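Local coordinates for protein glycerophosphodiester phosphodiesterase (Cytophaga hutchinsonii ATCC 33406, PDB 3CH0) that belongs to the glycerophosphodiester phosphodiesterase family, whose members are built on a TIM-barrel fold of parallel strands surrounded by helices, at residues 36-41 with 130-135; 57-62 with 76-81; 82-87 with 147-152; 137-142 with 173-178; 211-216 with 235-240. All blocks are in the same frame, centred on the assembly; numbering follows the deposited sequence.

Contact 1: 36-41 with 130-135. With EDO (1,2-ethanediol), chain O.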
# COMPACT_ATOMS: atom_id res chain seq x y z
N GLY A 36 -5.95 -15.89 -2.32
CA GLY A 36 -7.05 -15.44 -3.12
C GLY A 36 -7.51 -14.03 -2.89
O GLY A 36 -8.66 -13.70 -3.21
N VAL A 37 -6.62 -13.16 -2.42
CA VAL A 37 -7.05 -11.78 -2.27
C VAL A 37 -7.48 -11.13 -3.58
O VAL A 37 -7.02 -11.51 -4.67
CB VAL A 37 -5.99 -10.89 -1.60
CG1 VAL A 37 -5.63 -11.51 -0.22
CG2 VAL A 37 -4.74 -10.66 -2.48
N THR A 38 -8.33 -10.12 -3.48
CA THR A 38 -8.73 -9.41 -4.66
C THR A 38 -7.57 -8.52 -5.17
O THR A 38 -7.38 -8.35 -6.38
CB THR A 38 -9.90 -8.48 -4.30
OG1 THR A 38 -10.89 -9.16 -3.54
CG2 THR A 38 -10.47 -7.83 -5.59
N THR A 39 -6.84 -7.93 -4.22
CA THR A 39 -5.90 -6.84 -4.47
C THR A 39 -4.66 -6.99 -3.60
O THR A 39 -4.78 -7.30 -2.38
CB THR A 39 -6.57 -5.52 -4.11
OG1 THR A 39 -7.77 -5.38 -4.90
CG2 THR A 39 -5.69 -4.26 -4.35
N LEU A 40 -3.52 -6.79 -4.22
CA LEU A 40 -2.26 -6.65 -3.48
C LEU A 40 -2.13 -5.15 -3.18
O LEU A 40 -2.13 -4.35 -4.11
CB LEU A 40 -1.10 -7.10 -4.32
CG LEU A 40 -1.17 -8.55 -4.87
CD1 LEU A 40 0.05 -8.82 -5.76
CD2 LEU A 40 -1.21 -9.52 -3.70
N GLU A 41 -1.98 -4.82 -1.92
CA GLU A 41 -1.76 -3.47 -1.46
C GLU A 41 -0.26 -3.31 -1.08
O GLU A 41 0.37 -4.22 -0.52
CB GLU A 41 -2.68 -3.14 -0.28
CG GLU A 41 -2.67 -1.69 0.19
CD GLU A 41 -1.45 -1.27 0.97
OE1 GLU A 41 -0.70 -2.09 1.56
OE2 GLU A 41 -1.21 -0.04 1.08
N LYS A 130 -6.23 -11.68 -13.20
CA LYS A 130 -7.33 -10.92 -12.61
C LYS A 130 -6.93 -10.11 -11.35
O LYS A 130 -7.70 -9.29 -10.89
CB LYS A 130 -8.50 -11.84 -12.29
CG LYS A 130 -9.18 -12.48 -13.57
N ILE A 131 -5.75 -10.37 -10.84
CA ILE A 131 -5.28 -9.66 -9.62
C ILE A 131 -5.32 -8.15 -9.83
O ILE A 131 -5.00 -7.63 -10.90
CB ILE A 131 -3.86 -10.12 -9.18
CG1 ILE A 131 -3.48 -9.59 -7.79
CG2 ILE A 131 -2.80 -9.72 -10.24
CD1 ILE A 131 -4.32 -10.14 -6.65
N GLN A 132 -5.68 -7.43 -8.78
CA GLN A 132 -5.66 -5.99 -8.76
C GLN A 132 -4.54 -5.49 -7.83
O GLN A 132 -4.04 -6.25 -6.97
CB GLN A 132 -7.05 -5.44 -8.37
CG GLN A 132 -8.07 -5.70 -9.45
CD GLN A 132 -9.47 -5.39 -9.06
OE1 GLN A 132 -10.24 -6.30 -8.73
NE2 GLN A 132 -9.83 -4.12 -9.09
N TYR A 133 -4.16 -4.22 -8.01
CA TYR A 133 -3.06 -3.60 -7.32
C TYR A 133 -3.56 -2.29 -6.70
O TYR A 133 -4.29 -1.54 -7.35
CB TYR A 133 -1.98 -3.25 -8.33
CG TYR A 133 -1.43 -4.39 -9.11
CD1 TYR A 133 -2.05 -4.84 -10.30
CD2 TYR A 133 -0.28 -5.04 -8.71
CE1 TYR A 133 -1.52 -5.90 -11.01
CE2 TYR A 133 0.30 -6.06 -9.44
CZ TYR A 133 -0.36 -6.53 -10.58
OH TYR A 133 0.26 -7.57 -11.28
N ASN A 134 -3.08 -1.99 -5.50
CA ASN A 134 -3.31 -0.71 -4.86
C ASN A 134 -1.96 -0.26 -4.35
O ASN A 134 -1.46 -0.74 -3.31
CB ASN A 134 -4.31 -0.89 -3.73
CG ASN A 134 -4.73 0.44 -3.13
OD1 ASN A 134 -4.32 1.51 -3.65
ND2 ASN A 134 -5.41 0.39 -1.97
N GLY A 135 -1.32 0.64 -5.12
CA GLY A 135 0.03 1.07 -4.83
C GLY A 135 0.10 2.48 -4.31
O GLY A 135 -0.43 3.37 -4.93
C1 EDO O . -13.09 -3.83 -6.64
O1 EDO O . -12.06 -3.36 -7.52
C2 EDO O . -13.09 -5.35 -6.47
O2 EDO O . -13.16 -6.01 -7.75
O HOH W 1 -9.05 -9.08 -8.39
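Glu41 and Asn134 turn their flat ends almost square to one another, carboxylate and amide planes 88° apart, and meet through the glutamate stem: Glu41 CG lies 4.1 Å from Asn134 ND2. Their polar ends are engaged elsewhere, ND2 by Gln12, the carboxylate by Gln174 and the backbone N of Arg15. The amide of Gln132 runs alongside Thr38, with Gln132 OE1 3.5 Å from Thr38 CG2. Both of its ends grip a 1,2-ethanediol molecule: Gln132 NE2 donates to the diol O1 (2.8 Å), and OE1 accepts from O2. The methyl of Thr39 packs on the stem of Asn134, Thr39 CG2 3.7 Å from Asn134 CB; Thr39 OG1 bonds to Asp10. On the face carrying Leu40 and Tyr133 the contact is mainly apolar, though Tyr133 OH bonds to Glu125. Ile131 reaches this side, its CG1 3.9 Å from Leu40 CG. Bonds from Gln132 N to Thr38 O (3.1 Å), Leu40 N to Gln132 O (2.9 Å) and Asn134 N to Leu40 O (2.9 Å) establish parallel pairing of neighbouring strands in the TIM-barrel sheet. Strand 10-13 lies on the other side of strand 39-46, while helices 26-35 and 117-127 cover Leu40 and Ile131.

Contact 2: 57-62 with 76-81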
# COMPACT_ATOMS: atom_id res chain seq x y z
N ASP A 57 8.62 2.75 3.70
CA ASP A 57 9.38 3.97 4.05
C ASP A 57 10.47 4.19 3.04
O ASP A 57 10.95 3.27 2.36
CB ASP A 57 9.92 3.87 5.46
CG ASP A 57 8.80 3.98 6.48
OD1 ASP A 57 8.30 5.12 6.78
OD2 ASP A 57 8.34 2.91 6.94
N THR A 58 10.91 5.44 2.95
CA THR A 58 12.04 5.84 2.15
C THR A 58 13.38 5.52 2.83
O THR A 58 14.39 5.94 2.30
CB THR A 58 12.00 7.32 1.79
OG1 THR A 58 11.98 8.06 3.01
CG2 THR A 58 10.71 7.62 1.02
N PHE A 59 13.35 4.89 3.99
CA PHE A 59 14.55 4.49 4.73
C PHE A 59 14.32 3.04 5.19
O PHE A 59 13.18 2.53 5.20
CB PHE A 59 14.82 5.40 5.95
CG PHE A 59 13.66 5.51 6.88
CD1 PHE A 59 12.66 6.47 6.69
CD2 PHE A 59 13.50 4.64 7.93
CE1 PHE A 59 11.60 6.52 7.53
CE2 PHE A 59 12.46 4.70 8.74
CZ PHE A 59 11.47 5.67 8.55
N PHE A 60 15.39 2.40 5.65
CA PHE A 60 15.25 1.06 6.26
C PHE A 60 14.78 1.14 7.68
O PHE A 60 15.46 1.68 8.53
CB PHE A 60 16.56 0.27 6.22
CG PHE A 60 16.85 -0.31 4.88
CD1 PHE A 60 16.38 -1.59 4.53
CD2 PHE A 60 17.53 0.44 3.91
CE1 PHE A 60 16.62 -2.11 3.27
CE2 PHE A 60 17.77 -0.06 2.68
CZ PHE A 60 17.31 -1.37 2.33
N HIS A 61 13.58 0.63 7.94
CA HIS A 61 12.92 0.82 9.21
C HIS A 61 13.45 -0.13 10.25
O HIS A 61 13.64 -1.35 9.99
CB HIS A 61 11.39 0.63 9.03
CG HIS A 61 10.57 1.25 10.12
ND1 HIS A 61 10.46 0.71 11.38
CD2 HIS A 61 9.77 2.35 10.11
CE1 HIS A 61 9.65 1.46 12.10
NE2 HIS A 61 9.24 2.48 11.37
N HIS A 62 13.59 0.36 11.47
CA HIS A 62 14.10 -0.52 12.55
C HIS A 62 13.18 -1.71 12.91
O HIS A 62 13.66 -2.73 13.48
CB HIS A 62 14.37 0.31 13.83
CG HIS A 62 13.16 0.62 14.63
ND1 HIS A 62 12.31 1.67 14.32
CD2 HIS A 62 12.67 0.06 15.75
CE1 HIS A 62 11.34 1.71 15.20
NE2 HIS A 62 11.54 0.76 16.09
N ALA A 76 17.07 5.36 16.53
CA ALA A 76 18.10 6.40 16.50
C ALA A 76 18.80 6.58 15.18
O ALA A 76 19.17 7.70 14.86
CB ALA A 76 19.12 6.11 17.62
N ASN A 77 19.02 5.53 14.39
CA ASN A 77 19.77 5.65 13.15
C ASN A 77 18.99 5.32 11.84
O ASN A 77 19.55 5.47 10.75
CB ASN A 77 21.06 4.83 13.20
CG ASN A 77 20.81 3.34 13.29
OD1 ASN A 77 19.66 2.88 13.24
ND2 ASN A 77 21.90 2.55 13.43
N GLU A 78 17.74 4.85 11.99
CA GLU A 78 17.04 4.26 10.80
C GLU A 78 16.95 5.25 9.63
O GLU A 78 17.09 4.89 8.48
CB GLU A 78 15.66 3.74 11.16
CG GLU A 78 14.69 4.81 11.74
CD GLU A 78 13.43 4.23 12.31
OE1 GLU A 78 13.18 3.01 12.17
OE2 GLU A 78 12.63 4.99 12.92
N LYS A 79 16.68 6.52 9.96
CA LYS A 79 16.58 7.52 8.89
C LYS A 79 17.88 7.81 8.19
O LYS A 79 17.89 8.38 7.09
CB LYS A 79 15.89 8.81 9.42
CG LYS A 79 14.45 8.51 9.88
CD LYS A 79 13.64 9.77 10.09
CE LYS A 79 12.25 9.41 10.56
NZ LYS A 79 11.36 10.61 10.59
N ASN A 80 19.02 7.38 8.77
CA ASN A 80 20.29 7.44 8.04
C ASN A 80 20.35 6.58 6.78
O ASN A 80 21.17 6.83 5.89
CB ASN A 80 21.47 6.98 8.93
CG ASN A 80 21.62 7.79 10.19
OD1 ASN A 80 20.94 8.79 10.41
ND2 ASN A 80 22.53 7.35 11.04
N PHE A 81 19.56 5.50 6.75
CA PHE A 81 19.63 4.47 5.70
C PHE A 81 18.57 4.80 4.66
O PHE A 81 17.55 4.12 4.53
CB PHE A 81 19.45 3.07 6.30
CG PHE A 81 20.37 2.82 7.46
CD1 PHE A 81 21.74 2.95 7.30
CD2 PHE A 81 19.87 2.51 8.70
CE1 PHE A 81 22.61 2.75 8.38
CE2 PHE A 81 20.76 2.32 9.80
CZ PHE A 81 22.12 2.44 9.60
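Phe60 N donates to Phe81 O (3.0 Å), the one backbone-to-backbone hydrogen bond that ties these two irregular segments together. The polar centre is Glu78. With chi1 at 60°, its CG stands between the backbone N and carbonyl carbon, and the extended chain beyond carries the carboxylate to the two histidines. Glu78 OE1 accepts twice from His62: from the backbone N at 2.8 Å, nearly straight at 171°, and from ND1 at 2.7 Å. The second bond lies in the imidazole plane yet reaches the oxygen from 39° above the carboxylate plane. Two donors from one residue thereby fix both the oxygen and the rotation of the His62 ring. The same OE1 sits 3.6 Å above the centre of the His61 ring, whose ND1 has its own partner in Glu63 N. Next to them, Lys79 CG makes a CH-pi contact over one face of Phe59, 4.1 Å from the ring centroid, while Asp57 CB lies over the opposite face. Phe60 CB and Phe81 CB meet at 4.0 Å. Both of these phenylalanines also pack on Val68 of strand 67-68, and Phe81 touches Glu71 of strand 71-72, so both loops, which precede and follow this short antiparallel pair in the chain, pack against it.

Contact 3: 82-87 with 147-152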
# COMPACT_ATOMS: atom_id res chain seq x y z
N ASN A 82 18.87 5.85 3.93
CA ASN A 82 17.90 6.47 2.99
C ASN A 82 17.96 5.84 1.63
O ASN A 82 18.97 5.91 0.93
CB ASN A 82 18.30 7.94 2.85
CG ASN A 82 17.38 8.74 1.92
OD1 ASN A 82 16.36 8.24 1.44
ND2 ASN A 82 17.72 10.02 1.73
N LEU A 83 16.88 5.16 1.25
CA LEU A 83 16.82 4.49 -0.03
C LEU A 83 17.06 5.38 -1.24
O LEU A 83 17.60 4.98 -2.24
CB LEU A 83 15.49 3.71 -0.22
CG LEU A 83 15.35 2.32 0.43
CD1 LEU A 83 15.26 2.41 1.94
CD2 LEU A 83 14.16 1.61 -0.22
N TYR A 84 16.60 6.62 -1.14
CA TYR A 84 16.83 7.58 -2.23
C TYR A 84 18.31 7.98 -2.44
O TYR A 84 18.64 8.57 -3.47
CB TYR A 84 15.96 8.82 -2.02
CG TYR A 84 15.77 9.69 -3.23
CD1 TYR A 84 15.52 9.15 -4.46
CD2 TYR A 84 15.84 11.08 -3.12
CE1 TYR A 84 15.34 9.97 -5.60
CE2 TYR A 84 15.67 11.89 -4.21
CZ TYR A 84 15.42 11.35 -5.44
OH TYR A 84 15.27 12.08 -6.57
N ALA A 85 19.14 7.70 -1.40
CA ALA A 85 20.60 7.93 -1.45
C ALA A 85 21.34 6.64 -1.80
O ALA A 85 22.58 6.61 -1.76
CB ALA A 85 21.09 8.46 -0.14
N MSE A 86 20.61 5.55 -2.02
CA MSE A 86 21.20 4.25 -2.35
C MSE A 86 20.81 3.71 -3.71
O MSE A 86 19.65 3.76 -4.12
CB MSE A 86 20.77 3.24 -1.27
CG MSE A 86 21.16 3.65 0.13
SE MSE A 86 20.31 2.53 1.50
CE MSE A 86 21.13 0.91 0.99
N ASN A 87 21.77 3.15 -4.47
CA ASN A 87 21.41 2.45 -5.67
C ASN A 87 20.68 1.14 -5.34
O ASN A 87 20.91 0.56 -4.27
CB ASN A 87 22.64 2.13 -6.54
CG ASN A 87 23.28 3.39 -7.07
OD1 ASN A 87 22.58 4.25 -7.55
ND2 ASN A 87 24.63 3.50 -6.97
N ASP A 147 14.09 12.63 0.38
CA ASP A 147 13.59 11.26 0.61
C ASP A 147 13.04 10.61 -0.63
O ASP A 147 12.87 9.39 -0.65
CB ASP A 147 12.56 11.28 1.69
CG ASP A 147 13.11 11.84 3.00
OD1 ASP A 147 14.25 11.49 3.35
OD2 ASP A 147 12.41 12.67 3.63
N HIS A 148 12.78 11.41 -1.66
CA HIS A 148 12.21 10.93 -2.90
C HIS A 148 12.24 12.09 -3.91
O HIS A 148 12.51 13.22 -3.50
CB HIS A 148 10.76 10.44 -2.68
CG HIS A 148 9.92 11.44 -1.96
ND1 HIS A 148 9.53 12.67 -2.51
CD2 HIS A 148 9.41 11.41 -0.70
CE1 HIS A 148 8.84 13.33 -1.59
NE2 HIS A 148 8.76 12.60 -0.49
N PRO A 149 11.95 11.82 -5.18
CA PRO A 149 11.95 12.92 -6.17
C PRO A 149 10.77 13.90 -5.97
O PRO A 149 9.89 13.70 -5.16
CB PRO A 149 11.77 12.19 -7.49
CG PRO A 149 12.05 10.70 -7.21
CD PRO A 149 11.66 10.50 -5.79
N ASN A 150 10.80 14.94 -6.79
CA ASN A 150 9.62 15.75 -7.02
C ASN A 150 8.45 14.91 -7.51
O ASN A 150 8.60 13.80 -8.04
CB ASN A 150 9.97 16.88 -8.03
CG ASN A 150 10.50 16.33 -9.36
OD1 ASN A 150 11.57 15.71 -9.36
ND2 ASN A 150 9.77 16.54 -10.45
N ILE A 151 7.27 15.50 -7.36
CA ILE A 151 6.02 14.81 -7.62
C ILE A 151 5.99 14.24 -9.03
O ILE A 151 5.61 13.09 -9.22
CB ILE A 151 4.81 15.72 -7.32
CG1 ILE A 151 4.62 15.88 -5.83
CG2 ILE A 151 3.56 15.24 -8.04
CD1 ILE A 151 4.05 14.64 -5.12
N ALA A 152 6.28 15.07 -10.04
CA ALA A 152 6.18 14.59 -11.43
C ALA A 152 7.04 13.36 -11.67
O ALA A 152 6.57 12.40 -12.29
CB ALA A 152 6.53 15.70 -12.44
O HOH W 2 14.54 8.66 3.51
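Setting CG opposite the backbone N (chi1 -162°), Tyr84 extends its ring from the 3-10 segment 83-85 across the backbone of residues 147-149. One ring face is covered by main chain: His148 CA lies 3.6 Å above the plane over its centre, and Tyr84 CD2 comes to 3.4 Å from His148 N. Further out, Tyr84 CE1 meets Pro149 CD at 3.7 Å, and Tyr84 OH rests 3.4 Å from Pro149 CA. At the stem, Tyr84 CB is 3.4 Å from Asp147 O. A second torsion matters nearby. In Asn82, chi1 near 180° brings the amide to where OD1 can accept from Tyr84 N (3.1 Å), an Asx turn whose donor stands 61° out of the amide carbonyl plane, so the start of the tyrosine's own turn is held from within. Asn82 ND2 donates to Ile146 O, just ahead of the other segment. A water 2.8 Å from Asp147 OD1 can link it to Asn82 OD1, though the latter bond is weak. The contact brings the loop ahead of helix 88-91 against the turn leading into helix 151-164. With no direct hydrogen bond between the segments, it rests on van der Waals cover of the tyrosine ring. His148 bonds through both ring nitrogens, ND1 as donor to Pro149 O (2.9 Å) and NE2 with Thr140 N, so the polar part of the contact lies around the tyrosine ring and not across it.

Contact 4: 137-142 with 173-178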
# COMPACT_ATOMS: atom_id res chain seq x y z
N ILE A 137 1.95 5.90 -3.35
CA ILE A 137 3.04 6.84 -3.49
C ILE A 137 3.37 7.48 -2.16
O ILE A 137 2.57 8.29 -1.67
CB ILE A 137 2.80 7.88 -4.63
CG1 ILE A 137 2.89 7.10 -5.96
CG2 ILE A 137 3.81 9.03 -4.63
CD1 ILE A 137 3.14 7.90 -7.23
N LYS A 138 4.48 7.05 -1.58
CA LYS A 138 4.91 7.54 -0.31
C LYS A 138 5.71 8.86 -0.36
O LYS A 138 6.88 8.89 -0.04
CB LYS A 138 5.72 6.44 0.40
CG LYS A 138 4.88 5.27 0.86
CD LYS A 138 3.99 5.62 2.07
CE LYS A 138 3.31 4.47 2.80
NZ LYS A 138 2.26 4.95 3.83
N SER A 139 5.01 9.93 -0.74
CA SER A 139 5.60 11.27 -0.87
C SER A 139 5.04 12.15 0.25
O SER A 139 3.87 11.98 0.68
CB SER A 139 5.31 11.90 -2.24
OG SER A 139 3.90 11.93 -2.48
N THR A 140 5.87 13.10 0.66
CA THR A 140 5.44 14.20 1.51
C THR A 140 6.17 15.45 1.01
O THR A 140 7.25 15.39 0.43
CB THR A 140 5.77 14.02 3.00
OG1 THR A 140 7.16 14.18 3.24
CG2 THR A 140 5.28 12.65 3.53
N VAL A 141 5.54 16.60 1.23
CA VAL A 141 6.13 17.89 0.84
C VAL A 141 7.53 18.07 1.38
O VAL A 141 8.41 18.55 0.70
CB VAL A 141 5.23 19.07 1.31
CG1 VAL A 141 5.92 20.43 1.05
CG2 VAL A 141 3.88 18.99 0.65
N GLU A 142 7.71 17.70 2.64
CA GLU A 142 9.00 17.89 3.31
C GLU A 142 10.07 16.98 2.74
O GLU A 142 11.27 17.29 2.87
CB GLU A 142 8.85 17.68 4.82
CG GLU A 142 7.92 18.70 5.52
CD GLU A 142 6.39 18.41 5.46
OE1 GLU A 142 5.93 17.34 4.96
OE2 GLU A 142 5.64 19.28 6.01
N LEU A 173 -3.92 3.86 -7.71
CA LEU A 173 -2.80 4.61 -7.16
C LEU A 173 -3.36 5.33 -5.94
O LEU A 173 -4.32 6.10 -6.05
CB LEU A 173 -2.24 5.62 -8.17
CG LEU A 173 -0.92 6.29 -7.85
CD1 LEU A 173 -1.05 7.25 -6.64
CD2 LEU A 173 0.25 5.26 -7.73
N GLN A 174 -2.78 5.05 -4.77
CA GLN A 174 -3.25 5.64 -3.53
C GLN A 174 -2.22 6.56 -2.97
O GLN A 174 -1.02 6.40 -3.18
CB GLN A 174 -3.64 4.62 -2.47
CG GLN A 174 -2.49 3.71 -2.10
CD GLN A 174 -2.80 2.60 -1.09
OE1 GLN A 174 -3.70 2.75 -0.24
NE2 GLN A 174 -1.94 1.55 -1.08
N SER A 175 -2.66 7.63 -2.30
CA SER A 175 -1.70 8.48 -1.61
C SER A 175 -2.39 9.33 -0.56
O SER A 175 -3.56 9.69 -0.70
CB SER A 175 -0.94 9.41 -2.58
OG SER A 175 0.19 10.00 -1.98
N PHE A 176 -1.62 9.67 0.48
CA PHE A 176 -2.03 10.74 1.38
C PHE A 176 -1.75 12.11 0.80
O PHE A 176 -2.29 13.14 1.33
CB PHE A 176 -1.23 10.67 2.69
CG PHE A 176 -1.66 9.60 3.62
CD1 PHE A 176 -2.75 9.76 4.45
CD2 PHE A 176 -0.96 8.44 3.72
CE1 PHE A 176 -3.15 8.77 5.31
CE2 PHE A 176 -1.36 7.45 4.61
CZ PHE A 176 -2.48 7.61 5.37
N ASP A 177 -0.83 12.18 -0.16
CA ASP A 177 -0.26 13.45 -0.67
C ASP A 177 -1.19 13.94 -1.75
O ASP A 177 -1.19 13.40 -2.84
CB ASP A 177 1.14 13.22 -1.21
CG ASP A 177 1.87 14.50 -1.55
OD1 ASP A 177 1.22 15.58 -1.62
OD2 ASP A 177 3.08 14.40 -1.74
N VAL A 178 -2.03 14.96 -1.44
CA VAL A 178 -2.94 15.51 -2.44
C VAL A 178 -2.24 15.95 -3.72
O VAL A 178 -2.82 15.92 -4.79
CB VAL A 178 -3.81 16.62 -1.84
CG1 VAL A 178 -4.79 16.01 -0.81
CG2 VAL A 178 -2.97 17.76 -1.24
O HOH W 3 1.02 8.35 0.76
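Ser139 OG donates to Asp177 OD2 at 2.7 Å, meeting the carboxylate on its anti side, 21° out of plane. A second hydroxyl bond runs the other way: Ser175 OG donates to Ile137 O at 2.9 Å, lying in the carbonyl plane. The strand pairing itself ends with Ile137 N bonded to Gln174 O (3.0 Å), and Ile137 CG1 packs against Leu173 CD2 at 3.7 Å. In the next shell, Ser175 OG also accepts from Asp177 N (3.0 Å), forming an ST turn, so this one oxygen couples the two segments and shapes the bend that leads to Asp177. A water bridges Ile137 O and Phe176 N. In Asp177, chi1 of -171° carries the carboxylate toward Ser139; the residue is the N-cap of helix 178-187, and its OD2 is shared with Arg179 in a salt bridge. Lys138, at the centre of an inverse gamma turn, carries NZ to Glu136 and to a bound citric acid. Two parallel strands thus give way to their following loops at the C-terminal ends of the barrel strands, the side where TIM-barrel enzymes place their active sites; the citric acid probably marks that pocket.

Contact 5: 211-216 with 235-240. With EDO (1,2-ethanediol), chain F.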
# COMPACT_ATOMS: atom_id res chain seq x y z
N SER A 211 -9.41 18.70 -6.04
CA SER A 211 -10.20 19.36 -7.07
C SER A 211 -11.16 18.45 -7.84
O SER A 211 -11.88 18.90 -8.75
CB SER A 211 -9.23 20.02 -8.08
OG SER A 211 -8.65 19.02 -8.93
N PHE A 212 -11.22 17.18 -7.47
CA PHE A 212 -11.98 16.17 -8.17
C PHE A 212 -12.35 15.11 -7.16
O PHE A 212 -11.82 15.05 -6.03
CB PHE A 212 -11.12 15.55 -9.28
CG PHE A 212 -9.95 14.79 -8.75
CD1 PHE A 212 -8.81 15.43 -8.37
CD2 PHE A 212 -10.01 13.39 -8.66
CE1 PHE A 212 -7.74 14.71 -7.82
CE2 PHE A 212 -8.93 12.67 -8.14
CZ PHE A 212 -7.81 13.34 -7.74
N THR A 213 -13.25 14.25 -7.58
CA THR A 213 -13.74 13.15 -6.74
C THR A 213 -12.96 11.90 -7.17
O THR A 213 -13.09 11.44 -8.29
CB THR A 213 -15.24 12.91 -6.93
OG1 THR A 213 -15.93 14.12 -6.59
CG2 THR A 213 -15.73 11.78 -6.03
N PRO A 214 -12.17 11.32 -6.24
CA PRO A 214 -11.40 10.12 -6.58
C PRO A 214 -12.30 8.88 -6.63
O PRO A 214 -13.45 8.90 -6.18
CB PRO A 214 -10.42 10.01 -5.39
CG PRO A 214 -11.19 10.59 -4.24
CD PRO A 214 -12.00 11.73 -4.86
N ALA A 215 -11.75 7.80 -7.16
CA ALA A 215 -12.48 6.55 -7.19
C ALA A 215 -12.81 5.94 -5.80
O ALA A 215 -13.89 5.33 -5.61
CB ALA A 215 -11.75 5.51 -8.03
N VAL A 216 -11.82 6.04 -4.91
CA VAL A 216 -11.88 5.37 -3.62
C VAL A 216 -11.58 6.40 -2.55
O VAL A 216 -10.67 7.22 -2.72
CB VAL A 216 -10.89 4.19 -3.55
CG1 VAL A 216 -10.84 3.56 -2.18
CG2 VAL A 216 -11.23 3.15 -4.60
N LEU A 235 -21.67 10.15 -3.97
CA LEU A 235 -20.70 10.76 -4.90
C LEU A 235 -20.07 9.77 -5.87
O LEU A 235 -19.26 10.15 -6.73
CB LEU A 235 -19.61 11.50 -4.11
CG LEU A 235 -20.01 12.76 -3.33
CD1 LEU A 235 -18.92 13.15 -2.34
CD2 LEU A 235 -20.35 13.93 -4.32
N GLY A 236 -20.41 8.50 -5.75
CA GLY A 236 -19.91 7.50 -6.65
C GLY A 236 -18.56 6.91 -6.22
O GLY A 236 -17.95 6.16 -6.96
N MSE A 237 -18.15 7.20 -4.98
CA MSE A 237 -16.88 6.66 -4.43
C MSE A 237 -17.12 5.33 -3.76
O MSE A 237 -18.20 5.11 -3.20
CB MSE A 237 -16.28 7.58 -3.38
CG MSE A 237 -15.79 8.83 -3.99
SE MSE A 237 -14.84 9.93 -2.74
CE MSE A 237 -16.33 10.42 -1.75
N ARG A 238 -16.11 4.46 -3.78
CA ARG A 238 -16.07 3.28 -2.95
C ARG A 238 -15.27 3.62 -1.70
O ARG A 238 -14.44 4.52 -1.72
CB ARG A 238 -15.43 2.13 -3.66
CG ARG A 238 -16.41 1.64 -4.78
CD ARG A 238 -15.88 0.58 -5.64
NE ARG A 238 -14.85 1.12 -6.51
CZ ARG A 238 -13.55 0.87 -6.42
NH1 ARG A 238 -13.09 0.03 -5.48
NH2 ARG A 238 -12.70 1.43 -7.30
N VAL A 239 -15.63 2.96 -0.62
CA VAL A 239 -15.03 3.20 0.69
C VAL A 239 -14.29 1.95 1.16
O VAL A 239 -14.88 0.89 1.35
CB VAL A 239 -16.06 3.65 1.76
CG1 VAL A 239 -15.33 3.92 3.11
CG2 VAL A 239 -16.81 4.91 1.25
N ILE A 240 -12.97 2.08 1.34
CA ILE A 240 -12.08 0.97 1.67
C ILE A 240 -11.14 1.37 2.81
O ILE A 240 -10.10 1.97 2.57
CB ILE A 240 -11.25 0.50 0.45
CG1 ILE A 240 -12.20 0.17 -0.71
CG2 ILE A 240 -10.42 -0.72 0.79
CD1 ILE A 240 -11.50 -0.33 -1.96
C1 EDO F . -15.01 18.45 -6.06
O1 EDO F . -14.99 17.41 -7.05
C2 EDO F . -13.73 18.38 -5.23
O2 EDO F . -13.71 19.27 -4.11
O HOH W 4 -15.53 4.47 -7.62
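Met237, a selenomethionine, works its way along the 213-215 backbone. Its CB lies 4.0 Å from Ala215 O; CG, set beside the backbone N by chi1 (-69°), comes to 3.2 Å from Pro214 O and also meets the methyl of Thr213, whose CG2 is 3.6 Å away. SE reaches the proline ring, 4.0 Å from Pro214 CD, and there the chain bends (chi3 -71°), turning the terminal methyl CE off the ring. Thr213 and Met237 cross at about a right angle, while Thr213 OG1 has a weak hydrogen bond to a 1,2-ethanediol. Arg238 N donates to Ala215 O (3.0 Å, 170° at the hydrogen), and a water joins that same oxygen to Gly236 O, so Ala215 O receives two donors. One residue on, Val216 pairs with Arg238 in a parallel bridge. The arginine side chain bends back at its third torsion and lays one face of its guanidinium over Val216, with Arg238 NH2 3.5 Å from Val216 CG2. The other methyl, Val216 CG1, packs 3.9 Å from Ile240 CG1. Helices 203-207 and 226-234 contribute Leu207 and Ala232 around Met237; the parallel pairing of strands 216-219 and 238-239 is part of the TIM-barrel sheet, with strand 192-197 next to 216-219, and Ile240 reaches Asp10 and Gln12 of strand 10-13.

How the contacts relate
Contacts 1, 4 and 5 belong to one curled sheet, the barrel wall. Contacts 1 and 4, centres about 20 Å apart, share strand 132-137 and touch through Glu41 with Gln174 and Gly135 with Gln174; contact 5, about 17 Å from contact 4 between centres, joins later strands 216-219 and 238-239. Contacts 2 and 3 lie outside that sheet, centres about 13 Å apart, and touch through Thr58 with Leu83. His148 of contact 3 meets Thr140 of contact 4, connecting the loops to the barrel. In sequence, contact 2 falls between the two segments of contact 1, while contact 3 alternates with contacts 1 and 4, so loops between the strands are tied back to the strand ends.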